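Local coordinates for phosphodiesterase (Candida albicans, PDB 6CPU), which belongs to the HD-type phosphodiesterase family, with a mainly helical fold that carries a zinc and a magnesium ion in this model, at residues K34-E39 with F95-I100; S129-W134 with P354-D359; F360-S365 with R375-S380; K491-K496 with L500-D505. One frame throughout, in Å; residues are numbered along the deposited sequence.

Interactions 2, 3 and 4 touch one another, whereas interaction 1 touches none of them. Interactions 2 and 3 are neighbours, with centres about 10 Å apart, and share helix 358-363; Asn358 of interaction 2 holds Leu378 N with OD1 (2.9 Å) and Glu379 OE1 with ND2 (2.8 Å). Interaction 4 meets interaction 2 through a salt bridge, Arg130 NH2 to Asp505 OD2 at 3.2 Å, and meets interaction 3 where Lys491 packs on Phe360 and Phe364. Interaction 1 stands apart, its centre about 17 Å from that of interaction 2. Nearest the metals is Leu378 of interaction 3, whose side chain lies about 6 Å from the magnesium ion.

Interaction 1: residues K34-E39 with F95-I100; sequences KKTSTE and FTHLNI
With chi1 at -71°, Lys35 carries CG opposite its own carbonyl carbon, and the nearly extended chain that follows passes Leu98 at a slant before bending at chi4. His97 is set differently: chi1 of 64° lodges its imidazole between the backbone N and the carbonyl carbon, and there the ring meets the methyl of Thr36. Two van der Waals touches result, one aliphatic and one of a methyl against an imidazole. Lys35 CD rests against both branches of Leu98, 3.9 Å from CD1 and 4.1 Å from CD2, while Lys35 CB lies 4.0 Å from Leu98 CD2. Beside this pair, Thr36 CG2 approaches His97 NE2 at 3.8 Å, the two side chains running roughly perpendicular. Within its own segment, Leu98 CG lies over one face of the His97 ring, 3.3 Å above its plane and toward the rim.

The polar ends are spent on other partners. Lys35 NZ forms a salt bridge with Glu3, and Thr36 OG1 bonds to Asp265, whose loop also touches His97. Behind the contact, Ser37 tightens the turn after helix 25-34: both its OG (2.9 Å) and its N (3.0 Å) donate to Lys34 O.

Each segment leads from a helix into a strand of the parallel sheet, 46-49 and 100-103 being adjacent strands joined through helix 84-94 in a beta-alpha-beta crossover. The chemistry thus divides the labour: aliphatic groups and the imidazole of His97 join the two connections by van der Waals packing, while charge and hydrogen bonding tie the Lys35-Thr36 turn to further parts of the chain.

Interaction 2: residues S129-W134 with P354-D359; sequences SRVGNW and PGTTND
Val131 and Trp134, one turn apart on helix 127-135, close around the carbonyl oxygen of Pro354, and this is where the packing is tight. Both valine methyls touch the oxygen: CG1 is 3.5 Å and CG2 3.6 Å from Pro354 O. The indole presents its edge: Trp134 CE3 is 3.7 Å from Pro354 O, which lies in the ring plane. The oxygen is buried here without a hydrogen-bonding partner in the model; the neighbours that helix 127-135 offers it are C-H groups of Val131 and Trp134. Val131 CG1, placed anti to the backbone N by a chi1 of 176°, also reaches Thr356 CG2 at 3.6 Å; the two side chains run antiparallel alongside each other. Between Pro354 and Thr356 the chain makes its turn at Gly355, whose phi of 91° suits a residue lacking CB.

Elsewhere the fit slackens. Trp134 CE3 and Pro354 CB stand 4.3 Å apart, and the indole remains partly exposed. Farther along, the chain runs clear of helix 127-135: Thr357 and Asp359 are exposed, and Thr357 serves as N-cap of helix 358-363, its OG1 bonding to Phe360 N.

Segment 354-359 begins only a few residues after His349 and Asp350, two of the zinc ligands, and the Pro354 side chain is about 9 Å from the magnesium ion. Helix 127-135 thus packs on the loop that follows two zinc ligands of the HD-type phosphodiesterase metal site.

Interaction 3: residues F360-S365 with R375-S380; sequences FMIKFS and RSVLES
Met361, Ile362, Val377 and Leu378 make a mostly buried contact that is unusual for its evenness: no pair across it comes nearer than 4.2 Å, and every touch is between aliphatic carbons. Met361 faces both partners. Its CG is 4.2 Å from Leu378 CD2, with the two side chains crossing at about a right angle, and its CB is 4.3 Å from Val377 CG1. Bends at chi2 (-67°) and chi3 (-81°) curl the chain so that its terminal CE also comes to Leu378 CD2, nearly as close as CG does. Ile362 comes in at the margin, where CG1 lies 4.3 Å from Val377 CG2. Met165 of helix 165-173 touches both Met361 and Leu378 and so extends the apolar cluster.

The helix ends on both sides are well defined by backbone bonds. Ser365, with positive phi, is the C-prime residue of a Schellman motif in which its own N returns to Ile362 O (3.1 Å) and Ala366 N to Met361 O. Across the contact, Ser376 occupies the N-cap position of helix 377-394; its side chain bonds to Asp423 instead of capping the helix. Its carbonyl O takes two donors from Ser380, N at 2.8 Å and OG at 2.6 Å, the hydroxyl arriving from 40° above the carbonyl plane.

A short helix closed by a Schellman motif is thus returned, by way of helix 367-371, onto the first turn of a long helix. That first turn borders the metal site of this phosphodiesterase fold, with the Leu378 side chain about 6 Å from the magnesium ion.

Interaction 4: residues K491-K496 with L500-D505; sequences KSVIKK and LDFTKD
Val493 acts as a fork whose two methyls address different partners, Leu500 and Phe502. A chi1 of 169° puts CG1 anti to the backbone N and CG2 anti to the carbonyl carbon. CG2 meets the leucine, 3.7 Å from Leu500 CD1 and 4.1 Å from Leu500 CG, with the side chains at about a right angle. CG1 instead confronts the phenyl ring, which comes from the opposite direction with its edge leading: Phe502 CZ is 4.0 Å away, and the methyl lies near the ring plane. One face of that ring is taken within its own segment, with Leu500 CB 3.8 Å above the plane, toward its rim. Ile128 of helix 127-135 touches both Val493 and Leu500, and Phe502 engages Arg141 in a cation-pi interaction.

Asp501, between the two apolar residues, shapes the loop that presents them. Its OD1 accepts from Thr503 N (3.0 Å) and Thr503 OG1 (2.6 Å), both reaching it from the same face of the carboxylate. The first of these bonds makes an Asx turn, within a type I beta turn running from Asp501 to Lys504 whose closing backbone bond is weak.

Lys496, at positive phi, ends helix 470-495 in a Schellman motif. The whole is a helix terminus from which the chain doubles back, so that the following loop packs Leu500 and Phe502 against Val493 in the last turn of the helix.

Interaction 1: residues K34-E39 with F95-I100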
loop_
_atom_site.group_PDB
_atom_site.type_symbol
_atom_site.label_atom_id
_atom_site.label_comp_id
_atom_site.label_asym_id
_atom_site.label_seq_id
_atom_site.Cartn_x
_atom_site.Cartn_y
_atom_site.Cartn_z
ATOM N N LYS A 34 -2.412 8.605 -13.323
ATOM C CA LYS A 34 -0.998 8.356 -13.600
ATOM C C LYS A 34 -0.045 9.037 -12.623
ATOM O O LYS A 34 1.129 8.664 -12.553
ATOM C CB LYS A 34 -0.653 8.756 -15.041
ATOM C CG LYS A 34 -1.173 7.745 -16.047
ATOM C CD LYS A 34 -0.618 7.945 -17.444
ATOM C CE LYS A 34 -1.283 9.099 -18.149
ATOM N NZ LYS A 34 -0.983 9.043 -19.612
ATOM N N LYS A 35 -0.544 10.000 -11.848
ATOM C CA LYS A 35 0.295 10.708 -10.874
ATOM C C LYS A 35 0.985 9.817 -9.826
ATOM O O LYS A 35 2.106 10.139 -9.369
ATOM C CB LYS A 35 -0.493 11.842 -10.220
ATOM C CG LYS A 35 -0.722 12.957 -11.228
ATOM C CD LYS A 35 -1.308 14.193 -10.609
ATOM C CE LYS A 35 -1.316 15.325 -11.615
ATOM N NZ LYS A 35 0.026 15.947 -11.760
ATOM N N THR A 36 0.368 8.687 -9.471
ATOM C CA THR A 36 0.971 7.775 -8.506
ATOM C C THR A 36 1.925 6.732 -9.152
ATOM O O THR A 36 2.305 5.740 -8.516
ATOM C CB THR A 36 -0.114 7.123 -7.623
ATOM O OG1 THR A 36 -1.137 6.546 -8.444
ATOM C CG2 THR A 36 -0.713 8.166 -6.726
ATOM N N SER A 37 2.319 6.962 -10.403
ATOM C CA SER A 37 3.295 6.093 -11.061
ATOM C C SER A 37 4.721 6.454 -10.655
ATOM O O SER A 37 5.647 5.669 -10.903
ATOM C CB SER A 37 3.179 6.190 -12.573
ATOM O OG SER A 37 3.670 7.444 -13.020
ATOM N N THR A 38 4.892 7.627 -10.047
ATOM C CA THR A 38 6.223 8.170 -9.708
ATOM C C THR A 38 6.677 7.725 -8.325
ATOM O O THR A 38 5.938 7.039 -7.597
ATOM C CB THR A 38 6.218 9.716 -9.751
ATOM O OG1 THR A 38 5.489 10.225 -8.625
ATOM C CG2 THR A 38 5.592 10.239 -11.049
ATOM N N GLU A 39 7.892 8.130 -7.950
ATOM C CA GLU A 39 8.448 7.785 -6.644
ATOM C C GLU A 39 8.403 8.961 -5.662
ATOM O O GLU A 39 9.041 8.914 -4.617
ATOM C CB GLU A 39 9.895 7.308 -6.808
ATOM C CG GLU A 39 10.040 6.048 -7.630
ATOM C CD GLU A 39 9.413 4.823 -6.981
ATOM O OE1 GLU A 39 9.445 4.687 -5.735
ATOM O OE2 GLU A 39 8.892 3.964 -7.722
ATOM N N PHE A 95 -9.691 11.238 -5.882
ATOM C CA PHE A 95 -8.413 11.972 -6.010
ATOM C C PHE A 95 -8.118 12.896 -4.829
ATOM O O PHE A 95 -7.385 13.889 -4.936
ATOM C CB PHE A 95 -8.335 12.645 -7.390
ATOM C CG PHE A 95 -8.391 11.653 -8.505
ATOM C CD1 PHE A 95 -7.301 10.830 -8.766
ATOM C CD2 PHE A 95 -9.559 11.463 -9.243
ATOM C CE1 PHE A 95 -7.359 9.866 -9.749
ATOM C CE2 PHE A 95 -9.615 10.504 -10.237
ATOM C CZ PHE A 95 -8.517 9.706 -10.502
ATOM N N THR A 96 -8.644 12.499 -3.680
ATOM C CA THR A 96 -8.411 13.172 -2.404
ATOM C C THR A 96 -6.906 13.368 -2.157
ATOM O O THR A 96 -6.460 14.430 -1.721
ATOM C CB THR A 96 -9.092 12.382 -1.231
ATOM O OG1 THR A 96 -8.910 13.085 0.000
ATOM C CG2 THR A 96 -8.543 10.962 -1.068
ATOM N N HIS A 97 -6.131 12.350 -2.509
ATOM C CA HIS A 97 -4.685 12.320 -2.271
ATOM C C HIS A 97 -3.864 13.345 -3.056
ATOM O O HIS A 97 -2.680 13.499 -2.776
ATOM C CB HIS A 97 -4.141 10.913 -2.566
ATOM C CG HIS A 97 -4.289 10.488 -3.995
ATOM N ND1 HIS A 97 -5.487 10.051 -4.522
ATOM C CD2 HIS A 97 -3.385 10.405 -5.003
ATOM C CE1 HIS A 97 -5.324 9.755 -5.799
ATOM N NE2 HIS A 97 -4.048 9.919 -6.104
ATOM N N LEU A 98 -4.481 14.047 -4.008
ATOM C CA LEU A 98 -3.767 14.964 -4.902
ATOM C C LEU A 98 -3.856 16.479 -4.635
ATOM O O LEU A 98 -3.452 17.265 -5.499
ATOM C CB LEU A 98 -4.201 14.689 -6.354
ATOM C CG LEU A 98 -3.824 13.316 -6.904
ATOM C CD1 LEU A 98 -4.317 13.179 -8.339
ATOM C CD2 LEU A 98 -2.319 13.101 -6.842
ATOM N N ASN A 99 -4.374 16.896 -3.489
ATOM C CA ASN A 99 -4.379 18.334 -3.095
ATOM C C ASN A 99 -5.041 19.226 -4.138
ATOM O O ASN A 99 -4.426 20.166 -4.641
ATOM C CB ASN A 99 -2.964 18.825 -2.830
ATOM C CG ASN A 99 -2.187 17.871 -1.972
ATOM O OD1 ASN A 99 -2.538 17.652 -0.806
ATOM N ND2 ASN A 99 -1.142 17.266 -2.548
ATOM N N ILE A 100 -6.286 18.890 -4.474
ATOM C CA ILE A 100 -6.997 19.547 -5.575
ATOM C C ILE A 100 -7.954 20.625 -5.061
ATOM O O ILE A 100 -8.689 20.394 -4.095
ATOM C CB ILE A 100 -7.785 18.519 -6.410
ATOM C CG1 ILE A 100 -6.827 17.617 -7.197
ATOM C CG2 ILE A 100 -8.762 19.215 -7.347
ATOM C CD1 ILE A 100 -7.441 16.338 -7.724
#

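Interaction 2: residues S129-W134 with P354-D359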
loop_
_atom_site.group_PDB
_atom_site.type_symbol
_atom_site.label_atom_id
_atom_site.label_comp_id
_atom_site.label_asym_id
_atom_site.label_seq_id
_atom_site.Cartn_x
_atom_site.Cartn_y
_atom_site.Cartn_z
ATOM N N SER A 129 7.249 18.795 6.003
ATOM C CA SER A 129 6.010 19.576 6.120
ATOM C C SER A 129 4.781 18.706 5.781
ATOM O O SER A 129 3.761 18.749 6.481
ATOM C CB SER A 129 6.058 20.772 5.179
ATOM O OG SER A 129 4.950 21.642 5.337
ATOM N N ARG A 130 4.892 17.950 4.699
ATOM C CA ARG A 130 3.770 17.111 4.224
ATOM C C ARG A 130 3.350 16.063 5.257
ATOM O O ARG A 130 2.155 15.870 5.519
ATOM C CB ARG A 130 4.113 16.428 2.915
ATOM C CG ARG A 130 4.126 17.341 1.708
ATOM C CD ARG A 130 4.140 16.571 0.395
ATOM N NE ARG A 130 5.310 15.720 0.192
ATOM C CZ ARG A 130 6.495 16.129 -0.260
ATOM N NH1 ARG A 130 6.735 17.411 -0.517
ATOM N NH2 ARG A 130 7.461 15.227 -0.426
ATOM N N VAL A 131 4.326 15.388 5.853
ATOM C CA VAL A 131 4.051 14.367 6.853
ATOM C C VAL A 131 3.410 15.013 8.087
ATOM O O VAL A 131 2.488 14.459 8.667
ATOM C CB VAL A 131 5.320 13.555 7.214
ATOM C CG1 VAL A 131 5.030 12.570 8.336
ATOM C CG2 VAL A 131 5.874 12.830 5.987
ATOM N N GLY A 132 3.907 16.176 8.492
ATOM C CA GLY A 132 3.299 16.904 9.603
ATOM C C GLY A 132 1.842 17.275 9.332
ATOM O O GLY A 132 1.009 17.206 10.243
ATOM N N ASN A 133 1.547 17.670 8.099
ATOM C CA ASN A 133 0.169 18.011 7.702
ATOM C C ASN A 133 -0.729 16.783 7.878
ATOM O O ASN A 133 -1.793 16.871 8.513
ATOM C CB ASN A 133 0.059 18.435 6.238
ATOM C CG ASN A 133 0.787 19.734 5.895
ATOM O OD1 ASN A 133 0.917 20.660 6.699
ATOM N ND2 ASN A 133 1.210 19.818 4.633
ATOM N N TRP A 134 -0.318 15.663 7.288
ATOM C CA TRP A 134 -1.150 14.447 7.271
ATOM C C TRP A 134 -1.426 13.959 8.686
ATOM O O TRP A 134 -2.540 13.540 8.988
ATOM C CB TRP A 134 -0.489 13.317 6.495
ATOM C CG TRP A 134 -0.237 13.606 5.063
ATOM C CD1 TRP A 134 -1.006 14.350 4.215
ATOM C CD2 TRP A 134 0.835 13.092 4.291
ATOM N NE1 TRP A 134 -0.441 14.365 2.948
ATOM C CE2 TRP A 134 0.688 13.595 2.973
ATOM C CE3 TRP A 134 1.926 12.274 4.586
ATOM C CZ2 TRP A 134 1.584 13.286 1.955
ATOM C CZ3 TRP A 134 2.830 11.989 3.569
ATOM C CH2 TRP A 134 2.651 12.497 2.279
ATOM N N PRO A 354 1.261 7.335 6.754
ATOM C CA PRO A 354 1.821 8.672 6.584
ATOM C C PRO A 354 3.356 8.753 6.671
ATOM O O PRO A 354 3.923 9.832 6.548
ATOM C CB PRO A 354 1.212 9.439 7.761
ATOM C CG PRO A 354 1.166 8.415 8.828
ATOM C CD PRO A 354 0.801 7.133 8.140
ATOM N N GLY A 355 4.000 7.622 6.872
ATOM C CA GLY A 355 5.457 7.546 6.910
ATOM C C GLY A 355 6.029 7.719 8.319
ATOM O O GLY A 355 7.208 8.034 8.464
ATOM N N THR A 356 5.202 7.522 9.348
ATOM C CA THR A 356 5.642 7.614 10.757
ATOM C C THR A 356 5.577 6.238 11.453
ATOM O O THR A 356 5.752 5.219 10.810
ATOM C CB THR A 356 4.840 8.710 11.518
ATOM O OG1 THR A 356 3.461 8.357 11.544
ATOM C CG2 THR A 356 4.980 10.042 10.859
ATOM N N THR A 357 5.383 6.201 12.768
ATOM C CA THR A 357 5.283 4.968 13.540
ATOM C C THR A 357 4.247 5.185 14.627
ATOM O O THR A 357 3.955 6.337 14.963
ATOM C CB THR A 357 6.606 4.645 14.284
ATOM O OG1 THR A 357 6.916 5.729 15.174
ATOM C CG2 THR A 357 7.762 4.445 13.319
ATOM N N ASN A 358 3.731 4.106 15.208
ATOM C CA ASN A 358 2.817 4.229 16.351
ATOM C C ASN A 358 3.464 5.017 17.487
ATOM O O ASN A 358 2.843 5.912 18.061
ATOM C CB ASN A 358 2.303 2.865 16.840
ATOM C CG ASN A 358 1.214 2.284 15.948
ATOM O OD1 ASN A 358 0.559 3.004 15.208
ATOM N ND2 ASN A 358 1.019 0.977 16.020
ATOM N N ASP A 359 4.730 4.728 17.785
ATOM C CA ASP A 359 5.429 5.441 18.847
ATOM C C ASP A 359 5.429 6.954 18.643
ATOM O O ASP A 359 5.186 7.704 19.589
ATOM C CB ASP A 359 6.867 4.916 19.002
ATOM C CG ASP A 359 6.913 3.524 19.616
ATOM O OD1 ASP A 359 5.977 3.175 20.376
ATOM O OD2 ASP A 359 7.882 2.774 19.341
#

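Interaction 3: residues F360-S365 with R375-S380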
loop_
_atom_site.group_PDB
_atom_site.type_symbol
_atom_site.label_atom_id
_atom_site.label_comp_id
_atom_site.label_asym_id
_atom_site.label_seq_id
_atom_site.Cartn_x
_atom_site.Cartn_y
_atom_site.Cartn_z
ATOM N N PHE A 360 5.673 7.403 17.415
ATOM C CA PHE A 360 5.688 8.824 17.125
ATOM C C PHE A 360 4.292 9.437 17.297
ATOM O O PHE A 360 4.147 10.493 17.899
ATOM C CB PHE A 360 6.188 9.082 15.700
ATOM C CG PHE A 360 5.910 10.455 15.210
ATOM C CD1 PHE A 360 6.785 11.493 15.481
ATOM C CD2 PHE A 360 4.728 10.737 14.507
ATOM C CE1 PHE A 360 6.508 12.767 15.041
ATOM C CE2 PHE A 360 4.455 12.014 14.069
ATOM C CZ PHE A 360 5.346 13.032 14.336
ATOM N N MET A 361 3.280 8.772 16.729
ATOM C CA MET A 361 1.908 9.292 16.796
ATOM C C MET A 361 1.451 9.406 18.259
ATOM O O MET A 361 0.797 10.395 18.637
ATOM C CB MET A 361 0.948 8.403 16.006
ATOM C CG MET A 361 1.300 8.218 14.533
ATOM S SD MET A 361 1.150 9.716 13.579
ATOM C CE MET A 361 -0.626 9.715 13.301
ATOM N N ILE A 362 1.819 8.419 19.077
ATOM C CA ILE A 362 1.470 8.419 20.506
ATOM C C ILE A 362 2.216 9.538 21.240
ATOM O O ILE A 362 1.614 10.374 21.922
ATOM C CB ILE A 362 1.766 7.050 21.144
ATOM C CG1 ILE A 362 0.813 5.986 20.595
ATOM C CG2 ILE A 362 1.656 7.109 22.667
ATOM C CD1 ILE A 362 1.274 4.558 20.809
ATOM N N LYS A 363 3.533 9.576 21.083
ATOM C CA LYS A 363 4.340 10.501 21.888
ATOM C C LYS A 363 4.065 11.965 21.556
ATOM O O LYS A 363 4.145 12.817 22.436
ATOM C CB LYS A 363 5.830 10.162 21.759
ATOM C CG LYS A 363 6.184 8.772 22.286
ATOM C CD LYS A 363 6.108 8.657 23.808
ATOM C CE LYS A 363 6.504 7.257 24.269
ATOM N NZ LYS A 363 6.563 7.121 25.753
ATOM N N PHE A 364 3.709 12.262 20.301
ATOM C CA PHE A 364 3.404 13.619 19.890
ATOM C C PHE A 364 1.897 13.931 19.843
ATOM O O PHE A 364 1.501 14.989 19.364
ATOM C CB PHE A 364 4.096 13.931 18.560
ATOM C CG PHE A 364 5.588 14.024 18.699
ATOM C CD1 PHE A 364 6.207 15.256 18.860
ATOM C CD2 PHE A 364 6.356 12.869 18.779
ATOM C CE1 PHE A 364 7.584 15.337 19.024
ATOM C CE2 PHE A 364 7.732 12.941 18.961
ATOM C CZ PHE A 364 8.339 14.177 19.083
ATOM N N SER A 365 1.079 13.031 20.378
ATOM C CA SER A 365 -0.369 13.286 20.559
ATOM C C SER A 365 -1.046 13.625 19.225
ATOM O O SER A 365 -1.863 14.539 19.140
ATOM C CB SER A 365 -0.599 14.406 21.588
ATOM O OG SER A 365 -0.123 14.034 22.873
ATOM N N ARG A 375 -4.091 2.853 21.054
ATOM C CA ARG A 375 -4.158 1.416 20.799
ATOM C C ARG A 375 -4.125 1.117 19.304
ATOM O O ARG A 375 -5.033 1.516 18.584
ATOM C CB ARG A 375 -5.427 0.816 21.410
ATOM C CG ARG A 375 -5.517 0.953 22.920
ATOM C CD ARG A 375 -4.361 0.244 23.609
ATOM N NE ARG A 375 -4.455 0.306 25.065
ATOM C CZ ARG A 375 -5.189 -0.508 25.824
ATOM N NH1 ARG A 375 -5.932 -1.472 25.277
ATOM N NH2 ARG A 375 -5.183 -0.349 27.149
ATOM N N SER A 376 -3.083 0.418 18.849
ATOM C CA SER A 376 -2.948 0.020 17.429
ATOM C C SER A 376 -3.327 1.159 16.501
ATOM O O SER A 376 -4.189 0.992 15.643
ATOM C CB SER A 376 -3.845 -1.191 17.122
ATOM O OG SER A 376 -3.495 -2.312 17.906
ATOM N N VAL A 377 -2.669 2.306 16.665
ATOM C CA VAL A 377 -3.148 3.572 16.079
ATOM C C VAL A 377 -3.172 3.508 14.546
ATOM O O VAL A 377 -4.222 3.654 13.928
ATOM C CB VAL A 377 -2.293 4.768 16.556
ATOM C CG1 VAL A 377 -2.608 6.045 15.780
ATOM C CG2 VAL A 377 -2.470 4.984 18.060
ATOM N N LEU A 378 -2.010 3.278 13.938
ATOM C CA LEU A 378 -1.927 3.265 12.489
ATOM C C LEU A 378 -2.680 2.085 11.897
ATOM O O LEU A 378 -3.354 2.238 10.882
ATOM C CB LEU A 378 -0.467 3.312 12.008
ATOM C CG LEU A 378 0.270 4.620 12.286
ATOM C CD1 LEU A 378 1.737 4.530 11.869
ATOM C CD2 LEU A 378 -0.405 5.806 11.599
ATOM N N GLU A 379 -2.638 0.935 12.561
ATOM C CA GLU A 379 -3.297 -0.258 12.034
ATOM C C GLU A 379 -4.825 -0.111 12.062
ATOM O O GLU A 379 -5.530 -0.622 11.180
ATOM C CB GLU A 379 -2.860 -1.517 12.802
ATOM C CG GLU A 379 -1.380 -1.867 12.644
ATOM C CD GLU A 379 -0.441 -1.042 13.520
ATOM O OE1 GLU A 379 -0.899 -0.322 14.441
ATOM O OE2 GLU A 379 0.788 -1.100 13.291
ATOM N N SER A 380 -5.341 0.538 13.099
ATOM C CA SER A 380 -6.771 0.832 13.154
ATOM C C SER A 380 -7.191 1.718 11.979
ATOM O O SER A 380 -8.219 1.492 11.352
ATOM C CB SER A 380 -7.129 1.498 14.475
ATOM O OG SER A 380 -6.783 0.666 15.574
#

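Interaction 4: residues K491-K496 with L500-D505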
loop_
_atom_site.group_PDB
_atom_site.type_symbol
_atom_site.label_atom_id
_atom_site.label_comp_id
_atom_site.label_asym_id
_atom_site.label_seq_id
_atom_site.Cartn_x
_atom_site.Cartn_y
_atom_site.Cartn_z
ATOM N N LYS A 491 10.428 14.952 14.196
ATOM C CA LYS A 491 10.485 15.152 15.648
ATOM C C LYS A 491 11.309 16.396 16.019
ATOM O O LYS A 491 10.899 17.200 16.859
ATOM C CB LYS A 491 11.070 13.931 16.345
ATOM C CG LYS A 491 10.230 12.663 16.319
ATOM C CD LYS A 491 10.821 11.678 17.313
ATOM C CE LYS A 491 10.652 10.228 16.920
ATOM N NZ LYS A 491 11.657 9.391 17.638
ATOM N N SER A 492 12.460 16.568 15.381
ATOM C CA SER A 492 13.294 17.746 15.651
ATOM C C SER A 492 12.613 19.051 15.237
ATOM O O SER A 492 12.702 20.051 15.948
ATOM C CB SER A 492 14.678 17.593 15.007
ATOM O OG SER A 492 15.332 16.451 15.540
ATOM N N VAL A 493 11.886 19.046 14.116
ATOM C CA VAL A 493 11.131 20.227 13.705
ATOM C C VAL A 493 10.073 20.561 14.760
ATOM O O VAL A 493 9.915 21.715 15.143
ATOM C CB VAL A 493 10.422 20.021 12.332
ATOM C CG1 VAL A 493 9.435 21.146 12.050
ATOM C CG2 VAL A 493 11.426 19.902 11.207
ATOM N N ILE A 494 9.315 19.561 15.200
ATOM C CA ILE A 494 8.265 19.815 16.188
ATOM C C ILE A 494 8.863 20.327 17.509
ATOM O O ILE A 494 8.348 21.276 18.107
ATOM C CB ILE A 494 7.411 18.572 16.451
ATOM C CG1 ILE A 494 6.655 18.191 15.162
ATOM C CG2 ILE A 494 6.431 18.843 17.592
ATOM C CD1 ILE A 494 6.197 16.753 15.140
ATOM N N LYS A 495 9.948 19.698 17.940
ATOM C CA LYS A 495 10.636 20.085 19.187
ATOM C C LYS A 495 11.401 21.395 19.064
ATOM O O LYS A 495 11.935 21.898 20.059
ATOM C CB LYS A 495 11.604 18.996 19.618
ATOM C CG LYS A 495 10.964 17.723 20.131
ATOM C CD LYS A 495 12.028 16.649 20.290
ATOM C CE LYS A 495 11.491 15.418 20.987
ATOM N NZ LYS A 495 12.313 14.205 20.700
ATOM N N LYS A 496 11.468 21.931 17.846
ATOM C CA LYS A 496 12.155 23.175 17.550
ATOM C C LYS A 496 13.671 23.021 17.747
ATOM O O LYS A 496 14.349 23.973 18.130
ATOM C CB LYS A 496 11.589 24.343 18.376
ATOM C CG LYS A 496 10.106 24.606 18.153
ATOM C CD LYS A 496 9.608 25.734 19.050
ATOM C CE LYS A 496 8.340 26.393 18.511
ATOM N NZ LYS A 496 7.340 25.426 17.975
ATOM N N LEU A 500 14.409 23.985 9.242
ATOM C CA LEU A 500 14.522 23.500 7.872
ATOM C C LEU A 500 14.086 24.543 6.870
ATOM O O LEU A 500 13.275 25.418 7.176
ATOM C CB LEU A 500 13.666 22.238 7.675
ATOM C CG LEU A 500 14.108 20.938 8.335
ATOM C CD1 LEU A 500 13.168 19.818 7.917
ATOM C CD2 LEU A 500 15.540 20.576 7.978
ATOM N N ASP A 501 14.622 24.435 5.656
ATOM C CA ASP A 501 14.202 25.256 4.540
ATOM C C ASP A 501 13.012 24.559 3.878
ATOM O O ASP A 501 13.194 23.590 3.141
ATOM C CB ASP A 501 15.337 25.408 3.522
ATOM C CG ASP A 501 14.961 26.289 2.346
ATOM O OD1 ASP A 501 13.787 26.713 2.233
ATOM O OD2 ASP A 501 15.853 26.561 1.505
ATOM N N PHE A 502 11.806 25.050 4.137
ATOM C CA PHE A 502 10.602 24.351 3.645
ATOM C C PHE A 502 10.272 24.669 2.182
ATOM O O PHE A 502 9.308 24.113 1.628
ATOM C CB PHE A 502 9.416 24.623 4.586
ATOM C CG PHE A 502 9.593 24.010 5.940
ATOM C CD1 PHE A 502 9.413 22.651 6.129
ATOM C CD2 PHE A 502 9.982 24.785 7.026
ATOM C CE1 PHE A 502 9.591 22.075 7.368
ATOM C CE2 PHE A 502 10.155 24.214 8.271
ATOM C CZ PHE A 502 9.961 22.857 8.445
ATOM N N THR A 503 11.076 25.533 1.552
ATOM C CA THR A 503 10.936 25.836 0.133
ATOM C C THR A 503 11.616 24.799 -0.767
ATOM O O THR A 503 11.519 24.902 -1.984
ATOM C CB THR A 503 11.527 27.226 -0.227
ATOM O OG1 THR A 503 12.958 27.174 -0.164
ATOM C CG2 THR A 503 11.015 28.304 0.700
ATOM N N LYS A 504 12.318 23.825 -0.189
ATOM C CA LYS A 504 12.952 22.757 -0.966
ATOM C C LYS A 504 12.497 21.389 -0.465
ATOM O O LYS A 504 12.124 21.251 0.694
ATOM C CB LYS A 504 14.477 22.883 -0.873
ATOM C CG LYS A 504 14.976 24.237 -1.355
ATOM C CD LYS A 504 16.476 24.398 -1.183
ATOM C CE LYS A 504 16.899 25.829 -1.458
ATOM N NZ LYS A 504 16.585 26.244 -2.848
ATOM N N ASP A 505 12.517 20.387 -1.340
ATOM C CA ASP A 505 12.034 19.051 -0.980
ATOM C C ASP A 505 13.195 18.101 -0.766
ATOM O O ASP A 505 14.309 18.366 -1.209
ATOM C CB ASP A 505 11.102 18.504 -2.070
ATOM C CG ASP A 505 10.172 17.406 -1.564
ATOM O OD1 ASP A 505 10.275 17.013 -0.392
ATOM O OD2 ASP A 505 9.323 16.929 -2.342
#